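Local coordinates for protein ribonucleoside-diphosphate reductase (Pseudomonas aeruginosa, PDB 5IM3) that probably reduces ribonucleoside diphosphates to the deoxyribonucleotides needed for DNA synthesis, under allosteric control by bound nucleotides such as dATP, at residues S372-I385 and A399-A411. Sequence-based numbering, arbitrary orientation. Where two conformers were deposited one is given.
With DTP (2'-deoxyadenosine 5'-triphosphate), chain G.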
ATOM      1  N   SER A 372     -38.252 -11.319  27.248  1.00 62.77           N
ATOM      2  CA  SER A 372     -37.150 -12.189  26.854  1.00 62.61           C
ATOM      3  C   SER A 372     -35.813 -11.453  26.853  1.00 58.16           C
ATOM      4  O   SER A 372     -34.915 -11.796  26.079  1.00 61.98           O
ATOM      5  CB  SER A 372     -37.415 -12.796  25.475  1.00 62.70           C
ATOM      6  OG  SER A 372     -37.475 -11.790  24.480  1.00 64.24           O
ATOM      7  N   CYS A 373     -35.668 -10.448  27.725  0.57 51.43           N
ATOM      8  CA  CYS A 373     -34.483  -9.599  27.817  0.57 49.90           C
ATOM      9  C   CYS A 373     -34.026  -9.565  29.268  0.57 49.84           C
ATOM     10  O   CYS A 373     -34.820  -9.238  30.156  0.57 48.95           O
ATOM     11  CB  CYS A 373     -34.800  -8.179  27.314  0.57 50.71           C
ATOM     12  SG  CYS A 373     -33.599  -6.837  27.700  0.57 50.60           S
ATOM     13  N   TYR A 374     -32.756  -9.897  29.513  1.00 45.21           N
ATOM     14  CA  TYR A 374     -32.270 -10.036  30.882  1.00 43.56           C
ATOM     15  C   TYR A 374     -30.871  -9.460  31.034  1.00 39.84           C
ATOM     16  O   TYR A 374     -30.091  -9.408  30.080  1.00 36.36           O
ATOM     17  CB  TYR A 374     -32.238 -11.506  31.325  1.00 41.46           C
ATOM     18  CG  TYR A 374     -33.497 -12.277  31.015  1.00 43.05           C
ATOM     19  CD1 TYR A 374     -34.560 -12.299  31.903  1.00 44.14           C
ATOM     20  CD2 TYR A 374     -33.617 -12.983  29.829  1.00 41.55           C
ATOM     21  CE1 TYR A 374     -35.710 -13.007  31.616  1.00 45.49           C
ATOM     22  CE2 TYR A 374     -34.753 -13.689  29.534  1.00 41.87           C
ATOM     23  CZ  TYR A 374     -35.799 -13.700  30.426  1.00 45.45           C
ATOM     24  OH  TYR A 374     -36.930 -14.410  30.114  1.00 46.86           O
ATOM     25  N   LEU A 375     -30.561  -9.047  32.266  1.00 42.97           N
ATOM     26  CA  LEU A 375     -29.240  -8.578  32.656  1.00 44.43           C
ATOM     27  C   LEU A 375     -28.769  -9.381  33.859  1.00 47.34           C
ATOM     28  O   LEU A 375     -29.541  -9.629  34.790  1.00 47.24           O
ATOM     29  CB  LEU A 375     -29.235  -7.080  33.011  1.00 43.39           C
ATOM     30  CG  LEU A 375     -29.561  -6.062  31.912  1.00 46.54           C
ATOM     31  CD1 LEU A 375     -31.058  -5.995  31.618  1.00 44.77           C
ATOM     32  CD2 LEU A 375     -29.033  -4.688  32.311  1.00 47.22           C
ATOM     33  N   THR A 376     -27.499  -9.780  33.841  1.00 43.85           N
ATOM     34  CA  THR A 376     -26.909 -10.548  34.927  1.00 43.76           C
ATOM     35  C   THR A 376     -25.557  -9.958  35.295  1.00 44.14           C
ATOM     36  O   THR A 376     -24.958  -9.190  34.538  1.00 46.44           O
ATOM     37  CB  THR A 376     -26.721 -12.027  34.559  1.00 42.55           C
ATOM     38  OG1 THR A 376     -25.646 -12.154  33.619  1.00 40.00           O
ATOM     39  CG2 THR A 376     -27.995 -12.611  33.956  1.00 40.19           C
ATOM     40  N   THR A 377     -25.082 -10.339  36.476  1.00 44.89           N
ATOM     41  CA  THR A 377     -23.737 -10.015  36.934  1.00 47.39           C
ATOM     42  C   THR A 377     -23.094 -11.304  37.425  1.00 47.58           C
ATOM     43  O   THR A 377     -23.732 -12.085  38.138  1.00 46.66           O
ATOM     44  CB  THR A 377     -23.761  -8.947  38.038  1.00 47.46           C
ATOM     45  OG1 THR A 377     -22.428  -8.694  38.490  1.00 51.92           O
ATOM     46  CG2 THR A 377     -24.624  -9.385  39.217  1.00 48.37           C
ATOM     47  N   VAL A 378     -21.852 -11.535  37.023  1.00 44.28           N
ATOM     48  CA  VAL A 378     -21.164 -12.804  37.259  1.00 41.71           C
ATOM     49  C   VAL A 378     -20.265 -12.652  38.482  1.00 41.64           C
ATOM     50  O   VAL A 378     -19.439 -11.732  38.512  1.00 41.45           O
ATOM     51  CB  VAL A 378     -20.342 -13.239  36.034  1.00 39.03           C
ATOM     52  CG1 VAL A 378     -19.811 -14.651  36.228  1.00 42.69           C
ATOM     53  CG2 VAL A 378     -21.181 -13.165  34.772  1.00 39.19           C
ATOM     54  N   PRO A 379     -20.391 -13.509  39.493  1.00 43.04           N
ATOM     55  CA  PRO A 379     -19.521 -13.401  40.668  1.00 44.50           C
ATOM     56  C   PRO A 379     -18.148 -14.020  40.433  1.00 43.52           C
ATOM     57  O   PRO A 379     -17.959 -14.893  39.585  1.00 42.21           O
ATOM     58  CB  PRO A 379     -20.292 -14.170  41.748  1.00 45.70           C
ATOM     59  CG  PRO A 379     -21.069 -15.175  40.991  1.00 43.39           C
ATOM     60  CD  PRO A 379     -21.440 -14.524  39.683  1.00 42.25           C
ATOM     61  N   ASP A 380     -17.181 -13.548  41.224  1.00 47.03           N
ATOM     62  CA  ASP A 380     -15.792 -13.978  41.101  1.00 48.41           C
ATOM     63  C   ASP A 380     -15.527 -15.277  41.858  1.00 49.24           C
ATOM     64  O   ASP A 380     -14.571 -15.364  42.635  1.00 50.53           O
ATOM     65  CB  ASP A 380     -14.854 -12.875  41.609  1.00 50.06           C
ATOM     66  CG  ASP A 380     -13.380 -13.195  41.375  1.00 48.21           C
ATOM     67  OD1 ASP A 380     -13.056 -13.788  40.327  1.00 47.24           O
ATOM     68  OD2 ASP A 380     -12.549 -12.856  42.247  1.00 46.56           O
ATOM     69  N   ASP A 381     -16.362 -16.294  41.648  1.00 47.53           N
ATOM     70  CA  ASP A 381     -16.067 -17.633  42.136  1.00 50.10           C
ATOM     71  C   ASP A 381     -16.509 -18.639  41.084  1.00 48.98           C
ATOM     72  O   ASP A 381     -17.431 -18.380  40.303  1.00 50.55           O
ATOM     73  CB  ASP A 381     -16.735 -17.916  43.507  1.00 54.64           C
ATOM     74  CG  ASP A 381     -18.238 -17.916  43.445  1.00 57.26           C
ATOM     75  OD1 ASP A 381     -18.842 -16.834  43.568  1.00 60.01           O
ATOM     76  OD2 ASP A 381     -18.811 -19.014  43.300  1.00 58.93           O
ATOM     77  N   LEU A 382     -15.827 -19.785  41.060  1.00 41.18           N
ATOM     78  CA  LEU A 382     -16.029 -20.750  39.983  1.00 40.13           C
ATOM     79  C   LEU A 382     -17.445 -21.310  39.981  1.00 39.90           C
ATOM     80  O   LEU A 382     -18.032 -21.525  38.914  1.00 41.47           O
ATOM     81  CB  LEU A 382     -15.014 -21.891  40.094  1.00 44.44           C
ATOM     82  CG  LEU A 382     -14.878 -22.758  38.835  1.00 45.04           C
ATOM     83  CD1 LEU A 382     -14.330 -21.952  37.672  1.00 42.58           C
ATOM     84  CD2 LEU A 382     -14.005 -23.983  39.118  1.00 44.37           C
ATOM     85  N   SER A 383     -18.003 -21.575  41.162  1.00 41.99           N
ATOM     86  CA  SER A 383     -19.371 -22.076  41.235  1.00 44.29           C
ATOM     87  C   SER A 383     -20.361 -21.045  40.704  1.00 44.71           C
ATOM     88  O   SER A 383     -21.260 -21.377  39.924  1.00 44.41           O
ATOM     89  CB  SER A 383     -19.705 -22.459  42.674  1.00 45.94           C
ATOM     90  OG  SER A 383     -20.998 -23.031  42.764  1.00 51.86           O
ATOM     91  N   GLY A 384     -20.197 -19.782  41.100  1.00 41.95           N
ATOM     92  CA  GLY A 384     -21.081 -18.738  40.614  1.00 41.00           C
ATOM     93  C   GLY A 384     -20.853 -18.399  39.157  1.00 41.38           C
ATOM     94  O   GLY A 384     -21.787 -18.001  38.456  1.00 42.79           O
ATOM     95  N   ILE A 385     -19.618 -18.547  38.677  1.00 44.91           N
ATOM     96  CA  ILE A 385     -19.370 -18.410  37.245  1.00 39.60           C
ATOM     97  C   ILE A 385     -20.201 -19.427  36.476  1.00 38.77           C
ATOM     98  O   ILE A 385     -20.902 -19.085  35.515  1.00 39.29           O
ATOM     99  CB  ILE A 385     -17.868 -18.555  36.944  1.00 40.96           C
ATOM    100  CG1 ILE A 385     -17.134 -17.268  37.334  1.00 41.19           C
ATOM    101  CG2 ILE A 385     -17.628 -18.879  35.467  1.00 36.78           C
ATOM    102  CD1 ILE A 385     -15.642 -17.435  37.487  1.00 40.49           C
ATOM    103  N   ALA A 399     -35.224 -18.068  23.128  1.00 71.48           N
ATOM    104  CA  ALA A 399     -34.833 -16.920  22.307  1.00 73.23           C
ATOM    105  C   ALA A 399     -34.582 -15.654  23.127  1.00 73.71           C
ATOM    106  O   ALA A 399     -34.702 -14.542  22.609  1.00 76.39           O
ATOM    107  CB  ALA A 399     -35.876 -16.633  21.220  1.00 76.16           C
ATOM    108  N   GLY A 400     -34.217 -15.796  24.397  1.00 68.07           N
ATOM    109  CA  GLY A 400     -33.947 -14.632  25.221  1.00 65.68           C
ATOM    110  C   GLY A 400     -32.607 -13.987  24.911  1.00 61.28           C
ATOM    111  O   GLY A 400     -31.631 -14.647  24.549  1.00 58.53           O
ATOM    112  N   GLY A 401     -32.569 -12.665  25.054  1.00 56.86           N
ATOM    113  CA  GLY A 401     -31.344 -11.897  24.899  1.00 53.47           C
ATOM    114  C   GLY A 401     -30.768 -11.536  26.258  1.00 51.15           C
ATOM    115  O   GLY A 401     -31.510 -11.275  27.205  1.00 53.61           O
ATOM    116  N   LEU A 402     -29.438 -11.511  26.340  1.00 47.42           N
ATOM    117  CA  LEU A 402     -28.738 -11.429  27.615  1.00 46.56           C
ATOM    118  C   LEU A 402     -27.626 -10.390  27.590  1.00 47.00           C
ATOM    119  O   LEU A 402     -26.839 -10.325  26.640  1.00 47.20           O
ATOM    120  CB  LEU A 402     -28.128 -12.782  27.982  1.00 46.18           C
ATOM    121  CG  LEU A 402     -29.101 -13.854  28.460  1.00 49.57           C
ATOM    122  CD1 LEU A 402     -28.564 -15.230  28.139  1.00 49.22           C
ATOM    123  CD2 LEU A 402     -29.319 -13.701  29.950  1.00 49.34           C
ATOM    124  N   GLY A 403     -27.556  -9.597  28.655  1.00 42.49           N
ATOM    125  CA  GLY A 403     -26.362  -8.840  28.993  1.00 45.28           C
ATOM    126  C   GLY A 403     -25.697  -9.459  30.214  1.00 41.89           C
ATOM    127  O   GLY A 403     -26.368  -9.779  31.197  1.00 42.48           O
ATOM    128  N   ASN A 404     -24.377  -9.638  30.126  1.00 42.42           N
ATOM    129  CA  ASN A 404     -23.579 -10.236  31.194  1.00 40.86           C
ATOM    130  C   ASN A 404     -22.501  -9.258  31.637  1.00 41.03           C
ATOM    131  O   ASN A 404     -21.678  -8.828  30.820  1.00 39.70           O
ATOM    132  CB  ASN A 404     -22.908 -11.535  30.741  1.00 41.98           C
ATOM    133  CG  ASN A 404     -23.855 -12.701  30.652  1.00 44.00           C
ATOM    134  OD1 ASN A 404     -25.012 -12.632  31.074  1.00 46.86           O
ATOM    135  ND2 ASN A 404     -23.356 -13.800  30.101  1.00 43.91           N
ATOM    136  N   ASP A 405     -22.479  -8.945  32.931  1.00 40.13           N
ATOM    137  CA  ASP A 405     -21.402  -8.164  33.531  1.00 39.57           C
ATOM    138  C   ASP A 405     -20.306  -9.114  34.013  1.00 38.20           C
ATOM    139  O   ASP A 405     -20.474  -9.805  35.024  1.00 40.96           O
ATOM    140  CB  ASP A 405     -21.936  -7.319  34.683  1.00 41.16           C
ATOM    141  CG  ASP A 405     -20.834  -6.845  35.613  1.00 40.71           C
ATOM    142  OD1 ASP A 405     -19.737  -6.517  35.116  1.00 38.71           O
ATOM    143  OD2 ASP A 405     -21.063  -6.809  36.842  1.00 40.08           O
ATOM    144  N   TRP A 406     -19.181  -9.137  33.304  1.00 39.70           N
ATOM    145  CA  TRP A 406     -18.064 -10.010  33.639  1.00 36.49           C
ATOM    146  C   TRP A 406     -16.952  -9.295  34.393  1.00 38.78           C
ATOM    147  O   TRP A 406     -15.940  -9.922  34.719  1.00 41.16           O
ATOM    148  CB  TRP A 406     -17.514 -10.653  32.365  1.00 34.52           C
ATOM    149  CG  TRP A 406     -18.349 -11.812  31.957  1.00 36.41           C
ATOM    150  CD1 TRP A 406     -19.484 -11.782  31.196  1.00 36.44           C
ATOM    151  CD2 TRP A 406     -18.150 -13.179  32.327  1.00 38.03           C
ATOM    152  NE1 TRP A 406     -19.996 -13.049  31.062  1.00 35.41           N
ATOM    153  CE2 TRP A 406     -19.196 -13.925  31.745  1.00 39.49           C
ATOM    154  CE3 TRP A 406     -17.189 -13.847  33.089  1.00 38.98           C
ATOM    155  CZ2 TRP A 406     -19.302 -15.305  31.901  1.00 39.61           C
ATOM    156  CZ3 TRP A 406     -17.298 -15.216  33.242  1.00 39.36           C
ATOM    157  CH2 TRP A 406     -18.345 -15.930  32.651  1.00 36.81           C
ATOM    158  N   THR A 407     -17.131  -8.016  34.704  1.00 39.91           N
ATOM    159  CA  THR A 407     -16.089  -7.254  35.384  1.00 41.17           C
ATOM    160  C   THR A 407     -15.626  -7.874  36.699  1.00 41.43           C
ATOM    161  O   THR A 407     -14.417  -7.816  36.976  1.00 43.21           O
ATOM    162  CB  THR A 407     -16.589  -5.823  35.611  1.00 40.59           C
ATOM    163  OG1 THR A 407     -16.776  -5.180  34.343  1.00 43.15           O
ATOM    164  CG2 THR A 407     -15.607  -5.012  36.451  1.00 42.50           C
ATOM    165  N   PRO A 408     -16.489  -8.449  37.543  1.00 39.99           N
ATOM    166  CA  PRO A 408     -16.009  -8.925  38.855  1.00 40.78           C
ATOM    167  C   PRO A 408     -15.005 -10.064  38.779  1.00 41.61           C
ATOM    168  O   PRO A 408     -14.295 -10.302  39.765  1.00 45.15           O
ATOM    169  CB  PRO A 408     -17.299  -9.370  39.566  1.00 41.57           C
ATOM    170  CG  PRO A 408     -18.405  -8.666  38.851  1.00 42.05           C
ATOM    171  CD  PRO A 408     -17.954  -8.561  37.424  1.00 40.98           C
ATOM    172  N   VAL A 409     -14.915 -10.767  37.654  1.00 38.02           N
ATOM    173  CA  VAL A 409     -14.099 -11.975  37.560  1.00 41.04           C
ATOM    174  C   VAL A 409     -12.634 -11.584  37.390  1.00 39.93           C
ATOM    175  O   VAL A 409     -12.290 -10.785  36.513  1.00 40.06           O
ATOM    176  CB  VAL A 409     -14.587 -12.861  36.402  1.00 39.94           C
ATOM    177  CG1 VAL A 409     -13.691 -14.076  36.220  1.00 38.80           C
ATOM    178  CG2 VAL A 409     -16.026 -13.296  36.650  1.00 39.20           C
ATOM    179  N   ARG A 410     -11.766 -12.169  38.217  1.00 43.03           N
ATOM    180  CA  ARG A 410     -10.374 -11.737  38.304  1.00 42.72           C
ATOM    181  C   ARG A 410      -9.613 -12.032  37.014  1.00 42.62           C
ATOM    182  O   ARG A 410      -9.910 -12.981  36.285  1.00 41.74           O
ATOM    183  CB  ARG A 410      -9.684 -12.405  39.492  1.00 45.04           C
ATOM    184  CG  ARG A 410      -9.613 -13.919  39.427  1.00 45.16           C
ATOM    185  CD  ARG A 410      -9.104 -14.493  40.743  1.00 47.23           C
ATOM    186  NE  ARG A 410     -10.017 -14.201  41.845  1.00 47.72           N
ATOM    187  CZ  ARG A 410      -9.911 -14.708  43.069  1.00 53.04           C
ATOM    188  NH1 ARG A 410      -8.921 -15.539  43.369  1.00 57.67           N
ATOM    189  NH2 ARG A 410     -10.802 -14.384  43.994  1.00 55.18           N
ATOM    190  N   ALA A 411      -8.602 -11.206  36.752  1.00 44.93           N
ATOM    191  CA  ALA A 411      -7.958 -11.145  35.452  1.00 42.25           C
ATOM    192  C   ALA A 411      -6.713 -12.031  35.402  1.00 43.28           C
ATOM    193  O   ALA A 411      -6.310 -12.647  36.390  1.00 44.80           O
ATOM    194  CB  ALA A 411      -7.597  -9.699  35.117  1.00 42.07           C
TER
HETATM  195  PG  DTP G1005     -10.737 -17.026  46.919  1.00 74.43           P
HETATM  196  O1G DTP G1005      -9.417 -17.221  46.254  1.00 74.84           O
HETATM  197  O2G DTP G1005     -10.628 -16.364  48.293  1.00 79.11           O
HETATM  198  O3G DTP G1005     -11.695 -16.190  46.071  1.00 76.43           O
HETATM  199  PB  DTP G1005     -12.796 -18.991  46.464  1.00 67.18           P
HETATM  200  O1B DTP G1005     -13.748 -17.890  46.226  1.00 64.55           O
HETATM  201  O2B DTP G1005     -13.420 -20.069  47.350  1.00 65.17           O
HETATM  202  O3B DTP G1005     -11.484 -18.413  47.158  1.00 73.53           O
HETATM  203  PA  DTP G1005     -13.142 -19.610  43.734  1.00 52.63           P
HETATM  204  O1A DTP G1005     -14.286 -18.769  44.042  1.00 63.93           O
HETATM  205  O2A DTP G1005     -13.651 -20.986  43.373  1.00 56.14           O
HETATM  206  O3A DTP G1005     -12.334 -19.668  45.098  1.00 64.43           O
HETATM  207  O5' DTP G1005     -12.334 -18.988  42.531  1.00 51.75           O
HETATM  208  C5' DTP G1005     -12.018 -17.581  42.464  1.00 49.57           C
HETATM  209  C4' DTP G1005     -11.607 -17.221  41.058  1.00 45.92           C
HETATM  210  O4' DTP G1005     -10.597 -18.146  40.601  1.00 43.80           O
HETATM  211  C3' DTP G1005     -12.726 -17.244  40.015  1.00 44.76           C
HETATM  212  O3' DTP G1005     -12.595 -16.139  39.121  1.00 44.19           O
HETATM  213  C2' DTP G1005     -12.501 -18.561  39.285  1.00 44.47           C
HETATM  214  C1' DTP G1005     -10.999 -18.758  39.387  1.00 42.94           C
HETATM  215  N9  DTP G1005     -10.588 -20.155  39.432  1.00 42.39           N
HETATM  216  C8  DTP G1005     -10.606 -20.967  40.534  1.00 42.62           C
HETATM  217  N7  DTP G1005     -10.240 -22.203  40.294  1.00 43.86           N
HETATM  218  C5  DTP G1005      -9.949 -22.202  38.938  1.00 41.60           C
HETATM  219  C6  DTP G1005      -9.492 -23.206  38.066  1.00 43.60           C
HETATM  220  N6  DTP G1005      -9.238 -24.461  38.447  1.00 44.48           N
HETATM  221  N1  DTP G1005      -9.292 -22.871  36.774  1.00 43.84           N
HETATM  222  C2  DTP G1005      -9.532 -21.614  36.390  1.00 43.77           C
HETATM  223  N3  DTP G1005      -9.969 -20.583  37.119  1.00 44.46           N
HETATM  224  C4  DTP G1005     -10.159 -20.946  38.395  1.00 42.59           C
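Strands 373-377 and 401-405 are parallel neighbours in a beta-alpha-beta unit of the barrel domain, joined through helix 382-395. Backbone hydrogen bonds run between them, from Gly401 N to Ser372 O up to Val378 N to Asp405 O. Two side-chain hydrogen bonds also link the strands, on opposite faces. Thr376 OG1 donates to Asn404 OD1 at 2.7 Å, from above the amide carbonyl plane. Thr377 OG1, anti to its own backbone N (chi1 178°), reaches Asp405 OD2 at 2.9 Å on the anti side of the carboxylate. His513 NE2 also hydrogen-bonds Asp405 OD2, while Asp405 OD1 accepts from Thr407 N in an Asx turn.

Past the strand ends, Val378 CG2 sits over the five-membered ring of Trp406, 3.8 Å from its centroid, a CH-pi contact. Ile385 CD1 meets Val409 CG1 at 4.1 Å, and both methyls approach the dATP sugar.

Arg410 grips Asp380 side-on. NE and NH2 both donate to Asp380 OD2, at 2.9 Å each. NE meets the syn lone pair, while NH2 comes from above the carboxylate plane. The carboxylate and guanidinium planes are 51° apart. Asp380 OD1 accepts from Arg410 N at 3.0 Å. DTP O3', the sugar hydroxyl, donates to Asp380 OD1 at 2.7 Å. Arg410 NH2 also holds the gamma-phosphate oxygen O3G, and dATP C5' lies over the guanidinium face. Lys397 of the second subunit binds the same nucleotide, as expected of the specificity site at the dimer interface of class I ribonucleotide reductases.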